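Peptide amidase (Stenotrophomonas maltophilia, PDB 1M22) probably hydrolyses the C-terminal amide of peptide amides, as a serine hydrolase of the amidase-signature family. Local coordinates at residues Lys86-Ala91 with Asp212-Ile217; Arg115-Ala120 with Leu238-Gly243; Leu208-Gly213 with Gly243-Asp248. One frame throughout, in Å; residues are numbered along the deposited sequence.

Contact 1 (Lys86-Ala91 with Asp212-Ile217); sequences KDNINA and DGIIPI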
# COMPACT_ATOMS: atom_id res chain seq x y z
N LYS A 86 -7.33 -3.82 -2.26
CA LYS A 86 -7.32 -2.84 -3.34
C LYS A 86 -7.90 -3.53 -4.58
O LYS A 86 -7.61 -4.70 -4.85
CB LYS A 86 -5.88 -2.39 -3.61
CG LYS A 86 -5.72 -1.31 -4.67
CD LYS A 86 -4.27 -0.87 -4.72
CE LYS A 86 -4.02 0.24 -5.73
NZ LYS A 86 -2.59 0.68 -5.70
N ASP A 87 -8.72 -2.81 -5.35
CA ASP A 87 -9.38 -3.41 -6.50
C ASP A 87 -8.57 -3.75 -7.74
O ASP A 87 -9.12 -3.82 -8.85
CB ASP A 87 -10.63 -2.62 -6.89
CG ASP A 87 -11.60 -3.45 -7.72
OD1 ASP A 87 -11.77 -4.65 -7.41
OD2 ASP A 87 -12.19 -2.90 -8.67
N ASN A 88 -7.26 -3.95 -7.58
CA ASN A 88 -6.45 -4.42 -8.69
C ASN A 88 -5.97 -5.84 -8.32
O ASN A 88 -5.23 -6.47 -9.07
CB ASN A 88 -5.27 -3.49 -9.01
CG ASN A 88 -4.34 -3.24 -7.83
OD1 ASN A 88 -4.63 -3.61 -6.70
ND2 ASN A 88 -3.22 -2.58 -8.11
N ILE A 89 -6.43 -6.32 -7.16
CA ILE A 89 -6.07 -7.66 -6.66
C ILE A 89 -7.25 -8.62 -6.88
O ILE A 89 -8.35 -8.38 -6.36
CB ILE A 89 -5.74 -7.61 -5.15
CG1 ILE A 89 -4.59 -6.63 -4.90
CG2 ILE A 89 -5.39 -9.00 -4.64
CD1 ILE A 89 -4.32 -6.34 -3.43
N ASN A 90 -7.03 -9.69 -7.63
CA ASN A 90 -8.08 -10.67 -7.91
C ASN A 90 -8.63 -11.31 -6.64
O ASN A 90 -7.87 -11.77 -5.79
CB ASN A 90 -7.56 -11.79 -8.82
CG ASN A 90 -7.16 -11.30 -10.20
OD1 ASN A 90 -7.32 -10.13 -10.54
ND2 ASN A 90 -6.64 -12.21 -11.01
N ALA A 91 -9.96 -11.36 -6.52
CA ALA A 91 -10.60 -11.97 -5.36
C ALA A 91 -12.05 -12.34 -5.66
O ALA A 91 -12.91 -11.46 -5.76
CB ALA A 91 -10.53 -11.03 -4.16
N ASP A 212 1.25 -12.43 -8.33
CA ASP A 212 0.32 -13.15 -9.18
C ASP A 212 -1.12 -12.78 -8.84
O ASP A 212 -1.49 -12.63 -7.68
CB ASP A 212 0.52 -14.67 -9.06
CG ASP A 212 -0.02 -15.42 -10.28
OD1 ASP A 212 0.38 -15.09 -11.42
OD2 ASP A 212 -0.85 -16.33 -10.09
N GLY A 213 -1.93 -12.61 -9.88
CA GLY A 213 -3.32 -12.26 -9.67
C GLY A 213 -3.57 -10.79 -9.40
O GLY A 213 -4.63 -10.42 -8.90
N ILE A 214 -2.59 -9.94 -9.72
CA ILE A 214 -2.74 -8.50 -9.52
C ILE A 214 -2.59 -7.78 -10.86
O ILE A 214 -1.64 -8.04 -11.60
CB ILE A 214 -1.67 -7.95 -8.55
CG1 ILE A 214 -1.74 -8.68 -7.20
CG2 ILE A 214 -1.89 -6.45 -8.34
CD1 ILE A 214 -0.69 -8.23 -6.20
N ILE A 215 -3.53 -6.89 -11.18
CA ILE A 215 -3.45 -6.11 -12.41
C ILE A 215 -2.16 -5.33 -12.21
O ILE A 215 -2.02 -4.56 -11.26
CB ILE A 215 -4.65 -5.17 -12.58
CG1 ILE A 215 -5.92 -6.02 -12.72
CG2 ILE A 215 -4.47 -4.28 -13.80
CD1 ILE A 215 -7.20 -5.22 -12.89
N PRO A 216 -1.19 -5.51 -13.12
CA PRO A 216 0.10 -4.83 -13.00
C PRO A 216 0.37 -3.50 -13.65
O PRO A 216 -0.46 -2.92 -14.36
CB PRO A 216 1.04 -5.88 -13.56
CG PRO A 216 0.25 -6.32 -14.79
CD PRO A 216 -1.18 -6.45 -14.25
N ILE A 217 1.58 -3.03 -13.37
CA ILE A 217 2.15 -1.86 -14.00
C ILE A 217 3.56 -2.33 -14.34
O ILE A 217 3.90 -2.51 -15.50
CB ILE A 217 2.26 -0.60 -13.12
CG1 ILE A 217 0.88 -0.02 -12.82
CG2 ILE A 217 3.09 0.46 -13.86
CD1 ILE A 217 0.91 1.24 -11.97
O HOH W 1 -3.15 -2.05 -11.10
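Asn88 and Asn90 exchange two backbone hydrogen bonds with Ile215 and Gly213. Ile215 N donates to Asn88 O at 2.7 Å, in the carbonyl plane. Asn90 N donates to Gly213 O at 2.8 Å, with the donor almost in line with the C=O bond. The two bonds flank Ile89 and Ile214, which form a non-hydrogen-bonded antiparallel pair with CA atoms 4.5 Å apart. This is a single bridge between two loops, not an extended ladder. Asn88 O is also approached by Ile214 CA at 3.2 Å, a CA-H...O contact. A water bridges the segments: it accepts from Asn88 ND2 and donates to Ile215 O. Asn88 ND2 also bonds Thr184 OG1, so the amide links strand 180-185, through the water, to Ile215. Gly213 O lies over the flat amide of Asn90, 3.0 Å from Asn90 CG, without a hydrogen bond to it. Asn90 OD1 is instead hydrogen-bonded to Tyr337 OH. Gly213 has a positive phi of 81°, which turns the chain just before the bridge.

Packing is lighter. Ile89 and Ile214 lie side by side and point the same way, with their CG1 atoms 4.2 Å apart. With CG between its backbone N and carbonyl carbon (chi1 57°), Asn88 brings CG within 4.1 Å of Ile214 CG2. Ile215 meets Asn88 through CB on CB.

The catalytic Lys86 begins segment 86-91, and its NZ is hydrogen-bonded to Ser165 and Thr184. The bridge joins the loop following the catalytic lysine to the loop between strands 200-203 and 223-228. Helix 112-119 borders Ile89 and Ile214, strand 180-185 also borders Ile89, and helix 319-340 packs on Ile215.

Contact 2 (Arg115-Ala120 with Leu238-Gly243); sequences RRLRDA and LTAIAG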
# COMPACT_ATOMS: atom_id res chain seq x y z
N ARG A 115 -5.39 -16.10 -1.52
CA ARG A 115 -5.54 -17.50 -1.12
C ARG A 115 -4.84 -17.67 0.22
O ARG A 115 -5.34 -18.35 1.12
CB ARG A 115 -4.94 -18.44 -2.17
CG ARG A 115 -5.63 -18.37 -3.53
CD ARG A 115 -5.43 -19.64 -4.34
NE ARG A 115 -4.05 -19.85 -4.78
CZ ARG A 115 -3.46 -19.17 -5.75
NH1 ARG A 115 -4.13 -18.23 -6.41
NH2 ARG A 115 -2.20 -19.44 -6.09
N ARG A 116 -3.68 -17.03 0.38
CA ARG A 116 -2.96 -17.13 1.64
C ARG A 116 -3.74 -16.49 2.78
O ARG A 116 -3.80 -17.03 3.88
CB ARG A 116 -1.58 -16.48 1.54
CG ARG A 116 -0.59 -17.23 0.66
CD ARG A 116 0.82 -16.66 0.83
NE ARG A 116 1.37 -16.95 2.15
CZ ARG A 116 1.81 -18.14 2.54
NH1 ARG A 116 1.76 -19.17 1.71
NH2 ARG A 116 2.29 -18.31 3.76
N LEU A 117 -4.35 -15.33 2.53
CA LEU A 117 -5.12 -14.65 3.57
C LEU A 117 -6.34 -15.47 3.97
O LEU A 117 -6.65 -15.58 5.16
CB LEU A 117 -5.56 -13.26 3.08
CG LEU A 117 -4.45 -12.21 3.04
CD1 LEU A 117 -4.95 -10.99 2.29
CD2 LEU A 117 -4.03 -11.84 4.46
N ARG A 118 -7.03 -16.04 3.00
CA ARG A 118 -8.20 -16.84 3.32
C ARG A 118 -7.82 -18.12 4.05
O ARG A 118 -8.52 -18.54 4.97
CB ARG A 118 -9.02 -17.13 2.05
CG ARG A 118 -9.90 -15.94 1.67
CD ARG A 118 -10.68 -16.15 0.38
NE ARG A 118 -11.84 -15.26 0.33
CZ ARG A 118 -12.35 -14.74 -0.78
NH1 ARG A 118 -11.80 -15.01 -1.96
NH2 ARG A 118 -13.41 -13.96 -0.71
N ASP A 119 -6.70 -18.74 3.67
CA ASP A 119 -6.26 -19.95 4.35
C ASP A 119 -5.90 -19.60 5.80
O ASP A 119 -6.06 -20.43 6.70
CB ASP A 119 -5.04 -20.56 3.64
CG ASP A 119 -5.38 -21.11 2.27
OD1 ASP A 119 -6.47 -21.70 2.12
OD2 ASP A 119 -4.54 -20.98 1.35
N ALA A 120 -5.43 -18.38 6.01
CA ALA A 120 -5.07 -17.90 7.35
C ALA A 120 -6.31 -17.55 8.17
O ALA A 120 -6.21 -17.20 9.35
CB ALA A 120 -4.15 -16.68 7.23
N LEU A 238 1.81 -8.99 6.95
CA LEU A 238 2.97 -9.38 6.16
C LEU A 238 3.31 -10.85 6.40
O LEU A 238 3.66 -11.58 5.47
CB LEU A 238 4.19 -8.51 6.50
CG LEU A 238 5.38 -8.66 5.55
CD1 LEU A 238 5.00 -8.14 4.17
CD2 LEU A 238 6.58 -7.89 6.08
N THR A 239 3.19 -11.29 7.65
CA THR A 239 3.48 -12.67 8.00
C THR A 239 2.60 -13.64 7.20
O THR A 239 3.04 -14.71 6.79
CB THR A 239 3.26 -12.91 9.51
OG1 THR A 239 4.17 -12.09 10.26
CG2 THR A 239 3.48 -14.37 9.87
N ALA A 240 1.35 -13.25 6.98
CA ALA A 240 0.42 -14.10 6.25
C ALA A 240 0.57 -14.08 4.72
O ALA A 240 0.37 -15.10 4.07
CB ALA A 240 -1.02 -13.72 6.62
N ILE A 241 0.93 -12.93 4.15
CA ILE A 241 1.04 -12.84 2.70
C ILE A 241 2.41 -13.14 2.09
O ILE A 241 2.50 -13.43 0.90
CB ILE A 241 0.56 -11.46 2.17
CG1 ILE A 241 1.46 -10.33 2.68
CG2 ILE A 241 -0.89 -11.22 2.60
CD1 ILE A 241 1.08 -8.95 2.14
N ALA A 242 3.47 -13.07 2.89
CA ALA A 242 4.80 -13.36 2.36
C ALA A 242 4.93 -14.83 2.01
O ALA A 242 4.43 -15.70 2.74
CB ALA A 242 5.87 -12.96 3.38
N GLY A 243 5.59 -15.13 0.90
CA GLY A 243 5.77 -16.51 0.52
C GLY A 243 6.14 -16.71 -0.94
O GLY A 243 5.81 -15.89 -1.79
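Two helices of the amidase fold meet near their C-terminal ends here, with Arg116 and Leu117 of helix 112-119 against Ala240 and Ile241 of helix 231-241. The polar link is one hydrogen bond. Arg116 NE donates to Ala240 O at 2.8 Å, with an N-H...O angle of 144°. The oxygen sits at the guanidinium edge but is tilted 23° out of its plane. Arg116 gets there by a bend at chi3 (69°), which turns the head group across the last turn of the other helix. Ala242 O lies over one guanidinium face, 3.4 Å from Arg116 NE, at too poor an angle for a hydrogen bond. Ile241 O approaches the methylene CD of Arg116 at 3.6 Å. Three successive carbonyl oxygens thus gather round one positive group. A positive charge is probably favourable at this C-terminal helix end, where the dipole is negative. Arg116 NH1 has a weak hydrogen bond to Tyr112 OH.

The apolar side of the contact is made by Leu117. Its CD2 and CG both lie 3.7 Å from Ile241 CG2, and the two side chains run side by side in the same direction. Ala240 CB completes the patch, 4.2 Å from Leu117 CD2 and 4.4 Å from Ala120 CB. The helices come close here, with the CA atoms of Arg116 and Ile241 6.0 Å apart; the small Ala120 and Ala240 are consistent with that.

Leu117 also touches Leu83 and Leu85 of strand 82-86. Apolar helix side chains packed on a sheet in this way are typical of a layered alpha/beta fold, here in the helix layer over strand 82-86.

Contact 3 (Leu208-Gly213 with Gly243-Asp248); sequences LVSRDG and GRDDAD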
# COMPACT_ATOMS: atom_id res chain seq x y z
N LEU A 208 9.12 -10.50 -2.06
CA LEU A 208 8.71 -11.06 -0.78
C LEU A 208 7.28 -11.57 -0.84
O LEU A 208 6.95 -12.61 -0.28
CB LEU A 208 8.83 -10.02 0.34
CG LEU A 208 8.44 -10.53 1.74
CD1 LEU A 208 9.42 -11.61 2.18
CD2 LEU A 208 8.43 -9.38 2.73
N VAL A 209 6.43 -10.82 -1.54
CA VAL A 209 5.01 -11.15 -1.69
C VAL A 209 4.68 -11.33 -3.17
O VAL A 209 4.99 -10.46 -3.99
CB VAL A 209 4.12 -10.03 -1.10
CG1 VAL A 209 2.65 -10.40 -1.25
CG2 VAL A 209 4.48 -9.79 0.36
N SER A 210 4.02 -12.43 -3.51
CA SER A 210 3.68 -12.70 -4.89
C SER A 210 2.80 -11.63 -5.54
O SER A 210 1.86 -11.13 -4.92
CB SER A 210 2.97 -14.05 -5.00
OG SER A 210 2.62 -14.31 -6.35
N ARG A 211 3.10 -11.32 -6.79
CA ARG A 211 2.30 -10.36 -7.55
C ARG A 211 1.31 -11.10 -8.45
O ARG A 211 0.59 -10.49 -9.24
CB ARG A 211 3.18 -9.46 -8.43
CG ARG A 211 3.93 -8.34 -7.71
CD ARG A 211 5.21 -8.83 -7.05
NE ARG A 211 6.11 -9.47 -8.02
CZ ARG A 211 6.83 -8.82 -8.93
NH1 ARG A 211 6.79 -7.49 -9.00
NH2 ARG A 211 7.57 -9.50 -9.79
N ASP A 212 1.25 -12.43 -8.33
CA ASP A 212 0.32 -13.15 -9.18
C ASP A 212 -1.12 -12.78 -8.84
O ASP A 212 -1.49 -12.63 -7.68
CB ASP A 212 0.52 -14.67 -9.06
CG ASP A 212 -0.02 -15.42 -10.28
OD1 ASP A 212 0.38 -15.09 -11.42
OD2 ASP A 212 -0.85 -16.33 -10.09
N GLY A 213 -1.93 -12.61 -9.88
CA GLY A 213 -3.32 -12.26 -9.67
C GLY A 213 -3.57 -10.79 -9.40
O GLY A 213 -4.63 -10.42 -8.90
N GLY A 243 5.59 -15.13 0.90
CA GLY A 243 5.77 -16.51 0.52
C GLY A 243 6.14 -16.71 -0.94
O GLY A 243 5.81 -15.89 -1.79
N ARG A 244 6.83 -17.81 -1.22
CA ARG A 244 7.24 -18.14 -2.57
C ARG A 244 6.05 -18.65 -3.39
O ARG A 244 5.21 -19.40 -2.89
CB ARG A 244 8.34 -19.21 -2.55
CG ARG A 244 8.95 -19.51 -3.91
CD ARG A 244 10.11 -20.48 -3.78
NE ARG A 244 10.77 -20.71 -5.06
CZ ARG A 244 11.85 -21.47 -5.23
NH1 ARG A 244 12.39 -22.09 -4.19
NH2 ARG A 244 12.38 -21.62 -6.43
N ASP A 245 5.99 -18.22 -4.65
CA ASP A 245 4.92 -18.61 -5.56
C ASP A 245 5.54 -18.91 -6.92
O ASP A 245 6.18 -18.03 -7.51
CB ASP A 245 3.89 -17.47 -5.67
CG ASP A 245 2.79 -17.75 -6.67
OD1 ASP A 245 2.64 -18.91 -7.13
OD2 ASP A 245 2.05 -16.80 -7.01
N ASP A 246 5.38 -20.14 -7.40
CA ASP A 246 5.94 -20.52 -8.69
C ASP A 246 5.49 -19.62 -9.84
O ASP A 246 6.20 -19.48 -10.83
CB ASP A 246 5.56 -21.97 -9.04
CG ASP A 246 6.18 -22.98 -8.10
OD1 ASP A 246 7.34 -22.78 -7.68
OD2 ASP A 246 5.52 -23.99 -7.80
N ALA A 247 4.32 -19.00 -9.70
CA ALA A 247 3.80 -18.13 -10.75
C ALA A 247 4.47 -16.75 -10.80
O ALA A 247 4.28 -15.99 -11.75
CB ALA A 247 2.30 -17.96 -10.60
N ASP A 248 5.27 -16.43 -9.78
CA ASP A 248 5.96 -15.15 -9.73
C ASP A 248 7.45 -15.38 -9.47
O ASP A 248 7.89 -15.53 -8.33
CB ASP A 248 5.37 -14.27 -8.62
CG ASP A 248 6.02 -12.90 -8.54
OD1 ASP A 248 6.92 -12.60 -9.36
OD2 ASP A 248 5.63 -12.11 -7.66
O HOH W 2 3.40 -14.37 -1.54
O HOH W 3 2.81 -13.59 -11.23
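The loop residues Leu208 and Gly243 are joined by a backbone hydrogen bond, Gly243 N to Leu208 O at 3.1 Å, and a type I turn from Asp245 to Asp248 then folds the second segment back onto Ser210 and Arg211. A water accepts from Ser210 N and donates to Gly243 O, and so links the two backbones next to the direct bond.

Arg211 and Asp248 form a side-on salt bridge. Arg211 NE reaches OD2 of Asp248 at 2.7 Å, and Arg211 NH2 reaches OD1 at 3.2 Å, both on the syn side. Guanidinium and carboxylate are only 24° from coplanar. Arg211 N donates to Asp248 OD2 at 2.8 Å, on the anti side; the bends at chi2 and chi3 curl the side chain back so that NE reaches the same oxygen. Two donors of one residue therefore hold OD2. Asp248 OD1 also accepts from Ala250 N.

Ser210 OG donates to the anti lone pair of Asp245 OD2 at 2.6 Å and accepts from Asp212 N, an ST turn. Asp245 OD1 accepts from Ala247 N from above the carboxylate plane, an Asx turn. Asp212 and Asp245 place OD2 atoms 4.3 Å apart, a like-charge approach that the Ser210 bond may ease. Ala247 CB rests 3.5 Å from Asp212 CG.

Arg211 NH1 binds the carbonyls of Phe219 and Asp222, and NH2 also meets a sulfonate oxygen of bound EPE, probably from the crystallisation liquor. Tyr112 of helix 112-119 touches Ser210 and Asp245. Val209 touches Leu113 of that helix and Ile241 of helix 231-241, and Leu208 touches Leu238.

How the contacts relate
The loop between strands 200-203 and 223-228 serves two of the contacts. Contacts 1 and 3 share Asp212 and Gly213, and their centres are 12 Å apart. Contacts 2 and 3 share Gly243, where the chain has left helix 231-241, and their centres are 11 Å apart. They also touch directly: Val209 CG1 lies 3.7 Å from Ile241 O. Contacts 1 and 2 do not touch, with nearest atoms about 5 Å apart, but helix 112-119, which forms half of contact 2, also packs on contact 1 through Leu113 and Val114. Contact 1 is closest to catalysis, as it holds Lys86. The side chains of Leu117 and Arg211 lie about 10 and 11 Å from that of Lys86.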